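Local coordinates for cytochrome P450 reductase (Amycolatopsis methanolica 239, PDB 5OGX), which transfers electrons from NADH, through FAD and a [2Fe-2S] cluster, to the cytochrome P450 GcoA, which O-demethylates guaiacol and other lignin-derived aromatics, at residues P234-L240 and H263-V269; L161-V165 and Y251-R255; F5-G10 and P81-V87. All coordinates share one frame; numbering follows the deposited sequence.

Overall arrangement
Contacts 1 and 2 are neighbours, their centres about 18 Å apart, and the 251-255 half of contact 2 belongs to the beta-alpha-beta unit of contact 1: helix 253-262 is the crossover between the two strands paired there. The two meet where CE2 of F268 packs 3.6 Å from CD2 of L253. Contact 2 joins the NAD-binding domain to the FAD-binding domain and reaches the flavin through H164, whereas the side chain of L240 in contact 1 is about 13 Å from FAD. Contact 3 belongs to the iron-sulfur domain, its centre about 45 Å from that of contact 1 and about 41 Å from that of contact 2; its V87 side chain lies about 13 Å from the cluster.

Contact 1 of 3, residues P234-L240 and H263-V269; sequences PSREVLL and HPGFRFV
H263 points ND1 at the carbonyl of P234, a straight bond (3.0 Å, 170° at the hydrogen) that lies in the imidazole plane and falls on a lone pair of the oxygen. It ties together the loops that lead into two parallel strands, 238-244 and 266-272, joined by helix 253-262 in a right-handed beta-alpha-beta crossover of the NAD-binding domain. With CG opposite the carbonyl carbon (chi1 -66°), the ring of H263 swings back to P234; an alanine here would probably leave the P234 oxygen without this donor, held mainly by the water that also bridges R236 O and G265 N. G265 suits the turn from H263 to F266 because a side chain would run into the carbonyl of R236. V238 N to G265 O leads in, and regular parallel pairing follows with R267 N to V238 O, L240 N to R267 O and V269 N to L240 O.

On the face carrying V238, L240, F266 and F268, aliphatic and aromatic side chains pack against two helices: F266 slants past V238, CD1 3.8 Å from CG1, and reaches L230 of helix 219-232 and I259 of helix 253-262. F268 presents its edge to CG of L240 at 3.7 Å and stacks on F256. On the other face L239 and R267 run side by side, and CD2 of L239 packs 3.5 Å from CG of R267 and sits over one face of its guanidinium.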
loop_
_atom_site.group_PDB
_atom_site.type_symbol
_atom_site.label_atom_id
_atom_site.label_comp_id
_atom_site.label_asym_id
_atom_site.label_seq_id
_atom_site.Cartn_x
_atom_site.Cartn_y
_atom_site.Cartn_z
ATOM N N PRO A 234 -13.166 -18.864 -5.645
ATOM C CA PRO A 234 -12.251 -19.870 -5.075
ATOM C C PRO A 234 -11.430 -20.636 -6.097
ATOM O O PRO A 234 -10.376 -21.173 -5.737
ATOM C CB PRO A 234 -13.198 -20.805 -4.315
ATOM C CG PRO A 234 -14.348 -19.928 -3.945
ATOM C CD PRO A 234 -14.526 -18.977 -5.095
ATOM N N SER A 235 -11.870 -20.726 -7.347
ATOM C CA SER A 235 -11.154 -21.506 -8.345
ATOM C C SER A 235 -10.268 -20.651 -9.231
ATOM O O SER A 235 -9.640 -21.180 -10.155
ATOM C CB SER A 235 -12.140 -22.295 -9.209
ATOM O OG SER A 235 -12.713 -23.354 -8.463
ATOM N N ARG A 236 -10.199 -19.351 -8.970
ATOM C CA ARG A 236 -9.475 -18.462 -9.858
ATOM C C ARG A 236 -7.972 -18.700 -9.749
ATOM O O ARG A 236 -7.460 -19.276 -8.780
ATOM C CB ARG A 236 -9.830 -17.006 -9.547
ATOM C CG ARG A 236 -8.812 -16.297 -8.675
ATOM C CD ARG A 236 -9.294 -14.932 -8.207
ATOM N NE ARG A 236 -9.352 -13.940 -9.279
ATOM C CZ ARG A 236 -10.053 -12.818 -9.208
ATOM N NH1 ARG A 236 -10.759 -12.552 -8.113
ATOM N NH2 ARG A 236 -10.058 -11.965 -10.220
ATOM N N GLU A 237 -7.264 -18.238 -10.772
ATOM C CA GLU A 237 -5.822 -18.354 -10.875
ATOM C C GLU A 237 -5.186 -17.163 -10.180
ATOM O O GLU A 237 -5.458 -15.999 -10.535
ATOM C CB GLU A 237 -5.400 -18.412 -12.333
ATOM C CG GLU A 237 -5.833 -19.674 -13.011
ATOM C CD GLU A 237 -5.287 -19.730 -14.395
ATOM O OE1 GLU A 237 -4.363 -20.530 -14.617
ATOM O OE2 GLU A 237 -5.780 -18.954 -15.247
ATOM N N VAL A 238 -4.362 -17.439 -9.171
ATOM C CA VAL A 238 -3.662 -16.400 -8.419
ATOM C C VAL A 238 -2.224 -16.876 -8.275
ATOM O O VAL A 238 -1.969 -17.872 -7.586
ATOM C CB VAL A 238 -4.304 -16.170 -7.043
ATOM C CG1 VAL A 238 -3.478 -15.192 -6.205
ATOM C CG2 VAL A 238 -5.753 -15.717 -7.177
ATOM N N LEU A 239 -1.287 -16.198 -8.937
ATOM C CA LEU A 239 0.129 -16.536 -8.874
ATOM C C LEU A 239 0.833 -15.491 -8.016
ATOM O O LEU A 239 0.860 -14.304 -8.373
ATOM C CB LEU A 239 0.757 -16.587 -10.263
ATOM C CG LEU A 239 0.145 -17.483 -11.330
ATOM C CD1 LEU A 239 1.077 -17.516 -12.532
ATOM C CD2 LEU A 239 -0.066 -18.870 -10.796
ATOM N N LEU A 240 1.380 -15.920 -6.883
ATOM C CA LEU A 240 1.992 -15.006 -5.926
ATOM C C LEU A 240 3.489 -15.306 -5.862
ATOM O O LEU A 240 3.887 -16.391 -5.427
ATOM C CB LEU A 240 1.335 -15.164 -4.556
ATOM C CG LEU A 240 1.950 -14.423 -3.376
ATOM C CD1 LEU A 240 2.090 -12.925 -3.666
ATOM C CD2 LEU A 240 1.108 -14.677 -2.134
ATOM N N HIS A 263 -7.037 -24.012 -2.730
ATOM C CA HIS A 263 -7.338 -23.241 -3.935
ATOM C C HIS A 263 -6.452 -23.731 -5.068
ATOM O O HIS A 263 -5.276 -23.336 -5.149
ATOM C CB HIS A 263 -7.100 -21.757 -3.650
ATOM C CG HIS A 263 -8.051 -21.195 -2.641
ATOM N ND1 HIS A 263 -9.371 -20.928 -2.937
ATOM C CD2 HIS A 263 -7.893 -20.905 -1.329
ATOM C CE1 HIS A 263 -9.979 -20.475 -1.857
ATOM N NE2 HIS A 263 -9.104 -20.447 -0.868
ATOM N N PRO A 264 -6.948 -24.607 -5.949
ATOM C CA PRO A 264 -6.057 -25.247 -6.930
ATOM C C PRO A 264 -5.461 -24.293 -7.939
ATOM O O PRO A 264 -4.463 -24.650 -8.578
ATOM C CB PRO A 264 -6.968 -26.282 -7.614
ATOM C CG PRO A 264 -8.086 -26.510 -6.610
ATOM C CD PRO A 264 -8.316 -25.140 -6.024
ATOM N N GLY A 265 -6.029 -23.091 -8.096
ATOM C CA GLY A 265 -5.474 -22.086 -8.983
ATOM C C GLY A 265 -4.433 -21.191 -8.356
ATOM O O GLY A 265 -3.821 -20.367 -9.051
ATOM N N PHE A 266 -4.208 -21.339 -7.051
ATOM C CA PHE A 266 -3.233 -20.533 -6.337
ATOM C C PHE A 266 -1.872 -21.211 -6.371
ATOM O O PHE A 266 -1.765 -22.435 -6.198
ATOM C CB PHE A 266 -3.668 -20.324 -4.883
ATOM C CG PHE A 266 -2.643 -19.604 -4.042
ATOM C CD1 PHE A 266 -2.533 -18.216 -4.099
ATOM C CD2 PHE A 266 -1.769 -20.309 -3.231
ATOM C CE1 PHE A 266 -1.585 -17.546 -3.315
ATOM C CE2 PHE A 266 -0.819 -19.652 -2.458
ATOM C CZ PHE A 266 -0.723 -18.264 -2.508
ATOM N N ARG A 267 -0.831 -20.414 -6.602
ATOM C CA ARG A 267 0.542 -20.885 -6.473
ATOM C C ARG A 267 1.348 -19.837 -5.738
ATOM O O ARG A 267 1.172 -18.640 -5.968
ATOM C CB ARG A 267 1.206 -21.167 -7.835
ATOM C CG ARG A 267 0.288 -21.775 -8.878
ATOM C CD ARG A 267 1.017 -22.708 -9.847
ATOM N NE ARG A 267 1.939 -22.002 -10.735
ATOM C CZ ARG A 267 1.837 -21.962 -12.064
ATOM N NH1 ARG A 267 0.831 -22.566 -12.687
ATOM N NH2 ARG A 267 2.741 -21.300 -12.774
ATOM N N PHE A 268 2.241 -20.291 -4.871
ATOM C CA PHE A 268 3.187 -19.427 -4.180
ATOM C C PHE A 268 4.592 -19.799 -4.625
ATOM O O PHE A 268 4.988 -20.965 -4.522
ATOM C CB PHE A 268 3.070 -19.569 -2.659
ATOM C CG PHE A 268 3.975 -18.657 -1.908
ATOM C CD1 PHE A 268 3.734 -17.284 -1.903
ATOM C CD2 PHE A 268 5.073 -19.149 -1.222
ATOM C CE1 PHE A 268 4.560 -16.428 -1.214
ATOM C CE2 PHE A 268 5.915 -18.290 -0.536
ATOM C CZ PHE A 268 5.656 -16.931 -0.532
ATOM N N VAL A 269 5.348 -18.810 -5.090
ATOM C CA VAL A 269 6.641 -19.050 -5.728
ATOM C C VAL A 269 7.708 -18.135 -5.137
ATOM O O VAL A 269 7.802 -16.954 -5.517
ATOM C CB VAL A 269 6.561 -18.835 -7.247
ATOM C CG1 VAL A 269 7.888 -19.195 -7.910
ATOM C CG2 VAL A 269 5.400 -19.610 -7.850
HETATM O O HOH W 1 -7.959 -21.249 -6.995
#

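Contact 2 of 3, residues L161-V165 and Y251-R255. With FAD (flavin-adenine dinucleotide), chain B.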
loop_
_atom_site.group_PDB
_atom_site.type_symbol
_atom_site.label_atom_id
_atom_site.label_comp_id
_atom_site.label_asym_id
_atom_site.label_seq_id
_atom_site.Cartn_x
_atom_site.Cartn_y
_atom_site.Cartn_z
ATOM N N LEU A 161 -4.411 -5.680 13.612
ATOM C CA LEU A 161 -3.727 -5.361 12.365
ATOM C C LEU A 161 -2.418 -6.135 12.278
ATOM O O LEU A 161 -1.688 -6.253 13.262
ATOM C CB LEU A 161 -3.467 -3.854 12.273
ATOM C CG LEU A 161 -4.684 -2.943 12.485
ATOM C CD1 LEU A 161 -4.262 -1.472 12.367
ATOM C CD2 LEU A 161 -5.831 -3.249 11.506
ATOM N N GLU A 162 -2.130 -6.678 11.096
ATOM C CA GLU A 162 -0.930 -7.485 10.877
ATOM C C GLU A 162 0.006 -6.743 9.935
ATOM O O GLU A 162 -0.350 -6.499 8.776
ATOM C CB GLU A 162 -1.276 -8.860 10.298
ATOM C CG GLU A 162 -0.043 -9.708 10.010
ATOM C CD GLU A 162 -0.384 -11.031 9.342
ATOM O OE1 GLU A 162 -1.581 -11.295 9.163
ATOM O OE2 GLU A 162 0.547 -11.787 9.000
ATOM N N LEU A 163 1.213 -6.429 10.417
ATOM C CA LEU A 163 2.238 -5.756 9.625
ATOM C C LEU A 163 3.435 -6.682 9.449
ATOM O O LEU A 163 3.773 -7.459 10.352
ATOM C CB LEU A 163 2.706 -4.448 10.307
ATOM C CG LEU A 163 1.608 -3.560 10.886
ATOM C CD1 LEU A 163 2.218 -2.349 11.609
ATOM C CD2 LEU A 163 0.684 -3.101 9.779
ATOM N N HIS A 164 4.086 -6.586 8.287
ATOM C CA HIS A 164 5.354 -7.269 8.021
ATOM C C HIS A 164 6.411 -6.201 7.799
ATOM O O HIS A 164 6.334 -5.455 6.823
ATOM C CB HIS A 164 5.276 -8.173 6.783
ATOM C CG HIS A 164 4.182 -9.191 6.838
ATOM N ND1 HIS A 164 3.859 -9.982 5.757
ATOM C CD2 HIS A 164 3.339 -9.551 7.838
ATOM C CE1 HIS A 164 2.863 -10.787 6.087
ATOM N NE2 HIS A 164 2.531 -10.550 7.344
ATOM N N VAL A 165 7.398 -6.138 8.686
ATOM C CA VAL A 165 8.351 -5.035 8.721
ATOM C C VAL A 165 9.740 -5.549 8.371
ATOM O O VAL A 165 10.249 -6.466 9.022
ATOM C CB VAL A 165 8.362 -4.367 10.104
ATOM C CG1 VAL A 165 9.262 -3.131 10.083
ATOM C CG2 VAL A 165 6.941 -4.003 10.516
ATOM N N TYR A 251 9.191 -16.409 4.633
ATOM C CA TYR A 251 8.385 -16.598 5.829
ATOM C C TYR A 251 6.976 -17.035 5.457
ATOM O O TYR A 251 6.553 -16.943 4.301
ATOM C CB TYR A 251 8.346 -15.327 6.705
ATOM C CG TYR A 251 7.782 -14.083 6.054
ATOM C CD1 TYR A 251 8.613 -13.203 5.363
ATOM C CD2 TYR A 251 6.428 -13.761 6.163
ATOM C CE1 TYR A 251 8.118 -12.054 4.780
ATOM C CE2 TYR A 251 5.918 -12.599 5.578
ATOM C CZ TYR A 251 6.774 -11.755 4.886
ATOM O OH TYR A 251 6.288 -10.604 4.315
ATOM N N ASP A 252 6.274 -17.560 6.463
ATOM C CA ASP A 252 4.881 -17.993 6.342
ATOM C C ASP A 252 4.690 -19.042 5.246
ATOM O O ASP A 252 3.624 -19.126 4.634
ATOM C CB ASP A 252 3.953 -16.798 6.111
ATOM C CG ASP A 252 3.639 -16.069 7.395
ATOM O OD1 ASP A 252 4.035 -16.587 8.465
ATOM O OD2 ASP A 252 3.017 -14.985 7.331
ATOM N N LEU A 253 5.709 -19.866 4.995
ATOM C CA LEU A 253 5.566 -20.877 3.953
ATOM C C LEU A 253 4.407 -21.820 4.264
ATOM O O LEU A 253 3.652 -22.202 3.361
ATOM C CB LEU A 253 6.877 -21.647 3.781
ATOM C CG LEU A 253 8.048 -20.739 3.382
ATOM C CD1 LEU A 253 9.349 -21.519 3.271
ATOM C CD2 LEU A 253 7.740 -20.011 2.065
ATOM N N GLY A 254 4.215 -22.157 5.541
ATOM C CA GLY A 254 3.109 -23.038 5.901
ATOM C C GLY A 254 1.755 -22.419 5.609
ATOM O O GLY A 254 0.826 -23.110 5.173
ATOM N N ARG A 255 1.628 -21.104 5.831
ATOM C CA ARG A 255 0.372 -20.410 5.550
ATOM C C ARG A 255 0.052 -20.439 4.063
ATOM O O ARG A 255 -1.091 -20.701 3.672
ATOM C CB ARG A 255 0.419 -18.958 6.052
ATOM C CG ARG A 255 -0.642 -18.086 5.391
ATOM C CD ARG A 255 -1.281 -17.038 6.305
ATOM N NE ARG A 255 -0.331 -15.984 6.614
ATOM C CZ ARG A 255 -0.630 -14.745 7.012
ATOM N NH1 ARG A 255 -1.884 -14.335 7.169
ATOM N NH2 ARG A 255 0.358 -13.909 7.276
HETATM P PA FAD B . 14.638 5.676 7.249
HETATM O O1A FAD B . 15.198 6.296 8.507
HETATM O O2A FAD B . 13.553 6.494 6.591
HETATM O O5B FAD B . 15.832 5.425 6.139
HETATM C C5B FAD B . 17.153 5.216 6.584
HETATM C C4B FAD B . 18.082 5.313 5.339
HETATM O O4B FAD B . 17.920 4.256 4.589
HETATM C C3B FAD B . 17.675 6.510 4.463
HETATM O O3B FAD B . 18.791 7.059 3.920
HETATM C C2B FAD B . 16.750 5.891 3.388
HETATM O O2B FAD B . 16.704 6.728 2.152
HETATM C C1B FAD B . 17.256 4.703 3.185
HETATM N N9A FAD B . 16.239 3.713 2.944
HETATM C C8A FAD B . 14.939 3.812 3.252
HETATM N N7A FAD B . 14.344 2.667 2.890
HETATM C C5A FAD B . 15.288 1.861 2.372
HETATM C C6A FAD B . 15.214 0.588 1.858
HETATM N N6A FAD B . 14.206 -0.432 1.631
HETATM N N1A FAD B . 16.307 -0.009 1.403
HETATM C C2A FAD B . 17.499 0.638 1.439
HETATM N N3A FAD B . 17.581 1.894 1.946
HETATM C C4A FAD B . 16.461 2.498 2.411
HETATM N N1 FAD B . 8.036 -1.195 4.781
HETATM C C2 FAD B . 7.884 -2.525 5.357
HETATM O O2 FAD B . 8.805 -3.058 5.878
HETATM N N3 FAD B . 6.571 -3.186 5.305
HETATM C C4 FAD B . 5.425 -2.594 4.689
HETATM O O4 FAD B . 4.386 -3.165 4.652
HETATM C C4X FAD B . 5.616 -1.241 4.083
HETATM N N5 FAD B . 4.485 -0.604 3.481
HETATM C C5X FAD B . 4.692 0.712 2.882
HETATM C C6 FAD B . 3.604 1.307 2.238
HETATM C C7 FAD B . 3.818 2.567 1.673
HETATM C C7M FAD B . 2.526 3.075 1.034
HETATM C C8 FAD B . 5.057 3.199 1.748
HETATM C C8M FAD B . 5.190 4.577 1.112
HETATM C C9 FAD B . 6.140 2.596 2.381
HETATM C C9A FAD B . 5.944 1.347 2.936
HETATM N N10 FAD B . 7.097 0.719 3.604
HETATM C C10 FAD B . 6.903 -0.582 4.150
HETATM C "C1'" FAD B . 8.387 1.418 3.734
HETATM C "C2'" FAD B . 8.306 1.983 5.215
HETATM O "O2'" FAD B . 7.265 2.929 5.417
HETATM C "C3'" FAD B . 9.604 2.661 5.708
HETATM O "O3'" FAD B . 10.031 3.550 4.716
HETATM C "C4'" FAD B . 10.713 1.627 5.981
HETATM O "O4'" FAD B . 10.323 0.771 7.021
HETATM C "C5'" FAD B . 12.034 2.320 6.376
HETATM O "O5'" FAD B . 11.767 3.309 7.352
HETATM P P FAD B . 12.926 3.681 8.452
HETATM O O1P FAD B . 12.421 4.840 9.267
HETATM O O2P FAD B . 13.357 2.456 9.224
HETATM O O3P FAD B . 14.212 4.130 7.542
#
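H164 lies over the edge of Y251, which turns its CE2 toward the imidazole face in an offset edge-to-face pair with planes at 88° and centroids 5.0 Å apart. At the same corner ND1 of H164 and OH of Y251 share a hydrogen bond of 2.9 Å. The other nitrogen, NE2, gives a nearly straight bond (173°) to OE2 of E162, in the ring plane but from above the carboxylate plane. Both nitrogens are engaged, which probably fixes the rotation of the imidazole.

A salt-bridge network then joins edge strand 160-166 of the flavin-binding antiparallel sheet to the NAD-binding domain, the two domains together forming a module of the ferredoxin-NADP reductase type. E162 extends its chain, CG trans to the backbone N (chi1 178°), and thereby brings OE2 to R255. There NH2 of R255 approaches on the syn lone pair at 2.7 Å in a bent bond tilted from the guanidinium plane, the flat groups nearly coplanar. The same NH2 turns a second hydrogen to OD2 of D252, just before helix 253-262, at 2.9 Å. An arginine suits this place because one nitrogen serves two carboxylates whose OE2 and OD2 would otherwise probably repel; R119 of strand 117-124 bridges both acids as well.

While its side chain faces Y251, H164 accepts on its backbone O a hydrogen bond from N3 of FAD (2.7 Å), and CA of V165 lies 3.5 Å from flavin O2.

Contact 3 of 3, residues F5-G10 and P81-V87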
loop_
_atom_site.group_PDB
_atom_site.type_symbol
_atom_site.label_atom_id
_atom_site.label_comp_id
_atom_site.label_asym_id
_atom_site.label_seq_id
_atom_site.Cartn_x
_atom_site.Cartn_y
_atom_site.Cartn_z
ATOM N N PHE A 5 -11.503 26.126 6.702
ATOM C CA PHE A 5 -11.904 26.489 5.354
ATOM C C PHE A 5 -12.725 25.366 4.737
ATOM O O PHE A 5 -12.510 24.183 5.015
ATOM C CB PHE A 5 -10.688 26.776 4.468
ATOM C CG PHE A 5 -9.890 27.970 4.900
ATOM C CD1 PHE A 5 -10.400 29.248 4.761
ATOM C CD2 PHE A 5 -8.624 27.813 5.435
ATOM C CE1 PHE A 5 -9.660 30.347 5.158
ATOM C CE2 PHE A 5 -7.878 28.903 5.829
ATOM C CZ PHE A 5 -8.400 30.176 5.693
ATOM N N ALA A 6 -13.668 25.751 3.889
ATOM C CA ALA A 6 -14.472 24.788 3.154
ATOM C C ALA A 6 -13.702 24.341 1.916
ATOM O O ALA A 6 -13.271 25.178 1.113
ATOM C CB ALA A 6 -15.814 25.413 2.769
ATOM N N VAL A 7 -13.510 23.034 1.771
ATOM C CA VAL A 7 -12.836 22.478 0.604
ATOM C C VAL A 7 -13.741 21.434 -0.033
ATOM O O VAL A 7 -14.388 20.643 0.659
ATOM C CB VAL A 7 -11.456 21.892 0.973
ATOM C CG1 VAL A 7 -10.584 23.002 1.597
ATOM C CG2 VAL A 7 -11.591 20.729 1.936
ATOM N N SER A 8 -13.804 21.438 -1.362
ATOM C CA SER A 8 -14.776 20.607 -2.047
ATOM C C SER A 8 -14.121 19.901 -3.225
ATOM O O SER A 8 -13.230 20.445 -3.880
ATOM C CB SER A 8 -15.966 21.425 -2.547
ATOM O OG SER A 8 -15.551 22.354 -3.525
ATOM N N VAL A 9 -14.598 18.691 -3.490
ATOM C CA VAL A 9 -14.240 17.937 -4.690
ATOM C C VAL A 9 -15.450 17.109 -5.097
ATOM O O VAL A 9 -16.122 16.523 -4.248
ATOM C CB VAL A 9 -13.007 17.032 -4.473
ATOM C CG1 VAL A 9 -13.270 15.939 -3.421
ATOM C CG2 VAL A 9 -12.597 16.384 -5.793
ATOM N N GLY A 10 -15.735 17.072 -6.399
ATOM C CA GLY A 10 -16.825 16.241 -6.894
ATOM C C GLY A 10 -18.181 16.526 -6.284
ATOM O O GLY A 10 -18.982 15.600 -6.112
ATOM N N PRO A 81 -5.129 24.555 2.736
ATOM C CA PRO A 81 -5.898 25.676 2.191
ATOM C C PRO A 81 -5.553 26.974 2.896
ATOM O O PRO A 81 -5.306 26.996 4.103
ATOM C CB PRO A 81 -7.351 25.271 2.461
ATOM C CG PRO A 81 -7.259 24.383 3.688
ATOM C CD PRO A 81 -5.966 23.627 3.523
ATOM N N LEU A 82 -5.534 28.056 2.123
ATOM C CA LEU A 82 -5.441 29.410 2.663
ATOM C C LEU A 82 -6.740 30.179 2.478
ATOM O O LEU A 82 -6.828 31.352 2.873
ATOM C CB LEU A 82 -4.280 30.159 2.005
ATOM C CG LEU A 82 -2.929 29.449 2.054
ATOM C CD1 LEU A 82 -1.957 30.058 1.050
ATOM C CD2 LEU A 82 -2.357 29.496 3.462
ATOM N N ALA A 83 -7.742 29.542 1.882
ATOM C CA ALA A 83 -9.075 30.094 1.674
ATOM C C ALA A 83 -9.981 28.923 1.319
ATOM O O ALA A 83 -9.514 27.796 1.133
ATOM C CB ALA A 83 -9.083 31.154 0.570
ATOM N N ASP A 84 -11.281 29.189 1.233
ATOM C CA ASP A 84 -12.180 28.164 0.713
ATOM C C ASP A 84 -11.719 27.777 -0.683
ATOM O O ASP A 84 -11.421 28.644 -1.513
ATOM C CB ASP A 84 -13.619 28.667 0.682
ATOM C CG ASP A 84 -14.136 29.020 2.051
ATOM O OD1 ASP A 84 -13.470 28.668 3.046
ATOM O OD2 ASP A 84 -15.211 29.646 2.126
ATOM N N THR A 85 -11.620 26.472 -0.930
ATOM C CA THR A 85 -10.908 25.975 -2.099
ATOM C C THR A 85 -11.691 24.846 -2.743
ATOM O O THR A 85 -12.118 23.909 -2.063
ATOM C CB THR A 85 -9.499 25.511 -1.708
ATOM O OG1 THR A 85 -8.718 26.652 -1.326
ATOM C CG2 THR A 85 -8.803 24.781 -2.854
ATOM N N GLU A 86 -11.879 24.950 -4.053
ATOM C CA GLU A 86 -12.553 23.940 -4.855
ATOM C C GLU A 86 -11.518 23.255 -5.733
ATOM O O GLU A 86 -10.731 23.932 -6.399
ATOM C CB GLU A 86 -13.640 24.584 -5.725
ATOM C CG GLU A 86 -14.326 23.602 -6.655
ATOM C CD GLU A 86 -15.334 24.256 -7.588
ATOM O OE1 GLU A 86 -16.010 23.507 -8.330
ATOM O OE2 GLU A 86 -15.453 25.501 -7.585
ATOM N N VAL A 87 -11.514 21.917 -5.748
ATOM C CA VAL A 87 -10.479 21.200 -6.477
ATOM C C VAL A 87 -11.094 20.171 -7.417
ATOM O O VAL A 87 -12.250 19.774 -7.281
ATOM C CB VAL A 87 -9.474 20.509 -5.530
ATOM C CG1 VAL A 87 -8.839 21.536 -4.593
ATOM C CG2 VAL A 87 -10.149 19.396 -4.753
#
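F5 lays its ring flat on the turn that follows P81: the backbone N of A83 sits over the ring centre, the carbonyl carbon of L82 stands over the same face nearer the rim, and CA of A83 comes 3.5 Å from CD1. A flat aromatic suits this place because peptide atoms can pack along its face. CD2 of F5 also meets CG of P81 at 4.1 Å, while OD1 of D84 lies at the ring's edge.

A6 follows, its N giving a hydrogen bond of 3.0 Å to that same OD1, which it meets from well above the carboxylate plane. An aspartate serves because its short side chain, CG set opposite the carbonyl carbon (chi1 -61°), reaches back to this amide just before regular strand pairing begins. The carbonyl of A6 then accepts the N of T85 at 2.9 Å. These strands, 5-9 and 85-88, run parallel within the mixed sheet of the beta-grasp fold of plant-type [2Fe-2S] ferredoxins, which carries the cluster.

V7 turns to the buried face with T85 and V87, against helix 22-28. Its CG1 touches CB of P81 at 4.0 Å, the two groups crossing at about a right angle, and the branched valine also packs against L22 and F26 of that helix. S8 donates from its N to the carbonyl of T85, and its carbonyl O accepts V87 N; on the outer face OG of S8 rests 3.6 Å from CG of E86. V9 returns to the buried side, where its CB lies 3.7 Å from CG2 of V87.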